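Local structure of erythromycin dehydratase (Saccharopolyspora erythraea, 3EL6) at residues 169-174 with 204-209; 177-182 with 237-242. The protein is the dehydratase of the erythromycin polyketide synthase, which probably removes water from a beta-hydroxyacyl intermediate to leave a double bond in the growing chain. One frame throughout, in Å; residues are numbered along the deposited sequence.

Interaction 1. Residues 169-174 with 204-209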
# COMPACT_ATOMS: atom_id res chain seq x y z
N TRP A 169 0.15 -25.15 39.82
CA TRP A 169 0.29 -23.68 39.60
C TRP A 169 0.11 -22.84 40.88
O TRP A 169 -0.92 -22.94 41.49
CB TRP A 169 -0.78 -23.22 38.59
CG TRP A 169 -0.79 -21.69 38.45
CD1 TRP A 169 -1.65 -20.78 39.04
CD2 TRP A 169 0.15 -20.91 37.70
NE1 TRP A 169 -1.28 -19.47 38.68
CE2 TRP A 169 -0.19 -19.53 37.86
CE3 TRP A 169 1.24 -21.24 36.87
CZ2 TRP A 169 0.53 -18.51 37.23
CZ3 TRP A 169 1.94 -20.23 36.24
CH2 TRP A 169 1.59 -18.87 36.43
N PRO A 170 1.10 -22.04 41.29
CA PRO A 170 2.43 -22.01 40.72
C PRO A 170 3.18 -23.31 41.07
O PRO A 170 2.66 -24.14 41.84
CB PRO A 170 3.09 -20.86 41.44
CG PRO A 170 2.41 -20.91 42.85
CD PRO A 170 1.01 -21.27 42.55
N PRO A 171 4.41 -23.47 40.56
CA PRO A 171 5.14 -24.71 40.90
C PRO A 171 5.31 -24.89 42.42
O PRO A 171 5.24 -23.91 43.18
CB PRO A 171 6.52 -24.46 40.26
CG PRO A 171 6.19 -23.57 39.07
CD PRO A 171 5.14 -22.63 39.59
N GLU A 172 5.60 -26.12 42.85
CA GLU A 172 5.68 -26.48 44.28
C GLU A 172 6.50 -25.57 45.20
O GLU A 172 6.02 -25.18 46.27
CB GLU A 172 6.10 -27.97 44.44
CG GLU A 172 4.90 -28.94 44.28
CD GLU A 172 5.27 -30.44 44.14
OE1 GLU A 172 5.96 -31.00 45.04
OE2 GLU A 172 4.84 -31.07 43.14
N ASP A 173 7.72 -25.23 44.81
CA ASP A 173 8.55 -24.40 45.70
C ASP A 173 8.43 -22.89 45.50
O ASP A 173 9.33 -22.15 45.89
CB ASP A 173 10.04 -24.72 45.50
CG ASP A 173 10.36 -26.21 45.61
OD1 ASP A 173 11.59 -26.53 45.61
OD2 ASP A 173 9.42 -27.06 45.68
N ALA A 174 7.39 -22.44 44.82
CA ALA A 174 7.37 -21.02 44.44
C ALA A 174 6.81 -20.28 45.65
O ALA A 174 5.99 -20.84 46.36
CB ALA A 174 6.49 -20.81 43.20
N TRP A 204 4.42 -15.03 41.97
CA TRP A 204 5.25 -15.94 42.80
C TRP A 204 6.62 -15.99 42.15
O TRP A 204 6.74 -15.72 40.95
CB TRP A 204 4.69 -17.34 42.80
CG TRP A 204 3.31 -17.51 43.39
CD1 TRP A 204 2.98 -17.80 44.70
CD2 TRP A 204 2.06 -17.46 42.66
NE1 TRP A 204 1.61 -17.91 44.81
CE2 TRP A 204 1.02 -17.71 43.59
CE3 TRP A 204 1.74 -17.21 41.31
CZ2 TRP A 204 -0.32 -17.73 43.21
CZ3 TRP A 204 0.38 -17.22 40.94
CH2 TRP A 204 -0.62 -17.49 41.89
N ARG A 205 7.65 -16.40 42.90
CA ARG A 205 9.00 -16.43 42.38
C ARG A 205 9.64 -17.71 42.82
O ARG A 205 9.32 -18.22 43.89
CB ARG A 205 9.77 -15.26 42.96
CG ARG A 205 11.17 -15.12 42.45
CD ARG A 205 11.61 -13.66 42.47
NE ARG A 205 13.03 -13.55 42.13
CZ ARG A 205 13.73 -12.43 42.24
NH1 ARG A 205 13.13 -11.32 42.66
NH2 ARG A 205 15.03 -12.41 41.92
N LYS A 206 10.48 -18.26 41.97
CA LYS A 206 11.30 -19.42 42.29
C LYS A 206 12.66 -19.19 41.60
O LYS A 206 12.70 -19.05 40.38
CB LYS A 206 10.66 -20.68 41.77
CG LYS A 206 11.42 -21.92 42.23
CD LYS A 206 11.25 -23.07 41.28
CE LYS A 206 9.83 -23.57 41.29
NZ LYS A 206 9.71 -24.67 40.28
N ASP A 207 13.75 -19.10 42.36
CA ASP A 207 15.03 -18.73 41.76
C ASP A 207 14.84 -17.35 41.12
O ASP A 207 14.38 -16.38 41.77
CB ASP A 207 15.40 -19.73 40.65
CG ASP A 207 15.18 -21.19 41.06
OD1 ASP A 207 15.74 -21.60 42.12
OD2 ASP A 207 14.44 -21.94 40.34
N ASP A 208 15.22 -17.25 39.85
CA ASP A 208 15.01 -16.00 39.14
C ASP A 208 13.81 -16.09 38.17
O ASP A 208 13.63 -15.20 37.36
CB ASP A 208 16.29 -15.55 38.42
CG ASP A 208 17.31 -14.91 39.39
OD1 ASP A 208 16.89 -14.35 40.45
OD2 ASP A 208 18.53 -14.97 39.10
N SER A 209 13.01 -17.15 38.26
CA SER A 209 11.75 -17.26 37.48
C SER A 209 10.57 -16.61 38.22
O SER A 209 10.48 -16.70 39.45
CB SER A 209 11.42 -18.71 37.24
OG SER A 209 12.43 -19.27 36.39
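Trp-204, on strand 200-206, presents one face of its indole to Pro-170, which follows a cis peptide bond. Its CB meets the methyl of Ala-174, 3.9 Å from Ala-174 CB. With CG anti to the carbonyl carbon (chi1 -62°), the ring extends along the proline. Pro-170 CG sits 3.4 Å from the centroid of the five-membered ring and only 6° off its normal, a CH-pi contact over the face; Pro-170 CD continues it over CE2 and CZ2. At the far rim, CZ3 of Trp-204 comes 3.6 Å from NE1 of Trp-169, the two indoles inclined at 80° in an oblique pair. Trp-169 NE1 donates a hydrogen bond to OE2 of Glu-213 on the neighbouring strand 209-215. Beyond the indole, Lys-206 bends at chi3 and brings NZ to 3.2 Å from Pro-171 CB, its ammonium 5.9 Å from Asp-173 OD2. Ala-174 CA also lies 3.5 Å from the carbonyl O of Arg-205, a CA-H...O contact where the loop joins strand 175-176 at the sheet edge. No hydrogen bond crosses between the segments, which implies that dispersion and CH-pi attraction carry this surface contact, with perhaps a weak electrostatic pull between Lys-206 and Asp-173.

Interaction 2. Residues 177-182 with 237-242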
# COMPACT_ATOMS: atom_id res chain seq x y z
N ILE A 177 4.98 -13.44 45.82
CA ILE A 177 5.53 -12.10 45.73
C ILE A 177 4.45 -11.13 46.18
O ILE A 177 3.40 -11.00 45.51
CB ILE A 177 5.93 -11.74 44.27
CG1 ILE A 177 6.89 -12.81 43.71
CG2 ILE A 177 6.52 -10.33 44.25
CD1 ILE A 177 7.35 -12.58 42.23
N PRO A 178 4.63 -10.49 47.34
CA PRO A 178 3.50 -9.60 47.73
C PRO A 178 3.37 -8.39 46.76
O PRO A 178 4.38 -7.79 46.43
CB PRO A 178 3.91 -9.10 49.14
CG PRO A 178 4.78 -10.24 49.67
CD PRO A 178 5.59 -10.68 48.46
N LEU A 179 2.16 -8.07 46.32
CA LEU A 179 1.98 -7.02 45.28
C LEU A 179 1.44 -5.69 45.82
O LEU A 179 1.23 -4.74 45.06
CB LEU A 179 1.05 -7.55 44.18
CG LEU A 179 1.66 -8.68 43.31
CD1 LEU A 179 0.61 -9.32 42.37
CD2 LEU A 179 2.85 -8.13 42.55
N ASP A 180 1.23 -5.60 47.13
CA ASP A 180 0.48 -4.48 47.71
C ASP A 180 0.93 -3.08 47.29
O ASP A 180 0.11 -2.26 46.83
CB ASP A 180 0.35 -4.66 49.22
CG ASP A 180 0.07 -6.10 49.58
OD1 ASP A 180 1.03 -6.88 49.89
OD2 ASP A 180 -1.11 -6.49 49.44
N ASP A 181 2.19 -2.75 47.42
CA ASP A 181 2.54 -1.40 46.98
C ASP A 181 3.31 -1.44 45.66
O ASP A 181 4.12 -0.56 45.37
CB ASP A 181 3.37 -0.68 48.04
CG ASP A 181 4.50 -1.54 48.54
OD1 ASP A 181 5.27 -2.05 47.67
OD2 ASP A 181 4.60 -1.71 49.80
N HIS A 182 3.07 -2.48 44.87
CA HIS A 182 3.78 -2.61 43.59
C HIS A 182 3.56 -1.37 42.72
O HIS A 182 4.52 -0.76 42.27
CB HIS A 182 3.34 -3.88 42.84
CG HIS A 182 3.97 -4.02 41.49
ND1 HIS A 182 5.28 -4.41 41.31
CD2 HIS A 182 3.49 -3.74 40.25
CE1 HIS A 182 5.57 -4.41 40.02
NE2 HIS A 182 4.50 -4.00 39.35
N LEU A 237 8.34 -8.55 34.07
CA LEU A 237 9.79 -8.36 34.14
C LEU A 237 10.18 -7.48 35.32
O LEU A 237 11.33 -7.53 35.79
CB LEU A 237 10.36 -7.76 32.84
CG LEU A 237 10.75 -8.83 31.78
CD1 LEU A 237 9.61 -9.69 31.36
CD2 LEU A 237 11.43 -8.18 30.50
N SER A 238 9.25 -6.65 35.80
CA SER A 238 9.54 -5.80 36.94
C SER A 238 9.61 -6.58 38.27
O SER A 238 10.13 -6.05 39.26
CB SER A 238 8.51 -4.66 37.05
OG SER A 238 7.27 -5.14 37.59
N LEU A 239 9.14 -7.82 38.28
CA LEU A 239 9.06 -8.61 39.51
C LEU A 239 10.29 -9.48 39.77
O LEU A 239 10.41 -10.10 40.84
CB LEU A 239 7.83 -9.51 39.48
CG LEU A 239 6.47 -8.79 39.34
CD1 LEU A 239 5.33 -9.80 39.25
CD2 LEU A 239 6.27 -7.81 40.50
N GLY A 240 11.19 -9.56 38.79
CA GLY A 240 12.33 -10.48 38.86
C GLY A 240 13.61 -9.72 39.16
O GLY A 240 13.57 -8.54 39.56
N ALA A 241 14.74 -10.38 38.95
CA ALA A 241 16.05 -9.75 39.15
C ALA A 241 16.15 -8.50 38.28
O ALA A 241 17.03 -7.67 38.49
CB ALA A 241 17.17 -10.72 38.81
N LEU A 242 15.26 -8.34 37.31
CA LEU A 242 15.33 -7.15 36.47
C LEU A 242 14.85 -5.88 37.15
O LEU A 242 15.49 -4.83 37.03
CB LEU A 242 14.60 -7.35 35.13
CG LEU A 242 15.47 -7.82 33.95
CD1 LEU A 242 16.24 -9.07 34.32
CD2 LEU A 242 14.63 -8.06 32.72
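Leu-239 lays its CD2 methyl against the imidazole of His-182, with Leu-239 CD2 3.5 Å from His-182 CE1. The contact belongs to the C-terminal half of the double hotdog fold, where the loop following helix 227-235 meets the turn leading into helix 182-188. Torsions on both sides bring the groups together: the leucine CG lies anti to its carbonyl carbon (chi1 -60°), while the imidazole extends with CG anti to the backbone N (chi1 176°). The two side chains cross at about a right angle, and the methyl approaches the CE1 and ND1 side of the ring obliquely.

The same methyl also meets Leu-179, whose CD2 is 4.0 Å from Leu-239 CD2, so a single branch of Leu-239 serves two partners. Nearer its backbone, Leu-239 receives Ile-177: the CD1 methyl of the isoleucine stops 4.1 Å from Leu-239 CB. Ile-177 and Leu-239 both also lie on Ala-203 of strand 200-206, which places the apolar cluster beside that strand. A type I turn from Leu-179 to His-182, closed by the backbone bond from His-182 N to Leu-179 O, gathers two of the three side chains that meet Leu-239.

Ser-238 approaches the imidazole from another direction, its hydroxyl at the ring edge and close to the ring plane. That hydroxyl is hydrogen-bonded to the carbonyl O of Gln-235, at the end of helix 227-235, which helps fix its position. Ser-238 OG stands 3.1 Å from His-182 CE1 and 3.5 Å from His-182 NE2.

The centres of interactions 1 and 2 lie about 13 Å apart on the same side of the chain's centre. Their segments alternate along the sequence, 169-174, 177-182, 204-209 and 237-242, with the short strand 175-176 joining the first two. This strand pairs antiparallel with strand 200-206, so both contacts lie beside this edge of the C-terminal hotdog half, interaction 2 adding the loop after helix 227-235. Arg-205 of interaction 1 reaches interaction 2 by packing: its CB is 3.7 Å from Ile-177 CD1, and its NH1 packs 3.5 Å from the carbonyl O of Leu-239. Together the contacts lay the connection between strand 148-156 and helix 182-188 along the domain's outer edge, without involving the other subunit.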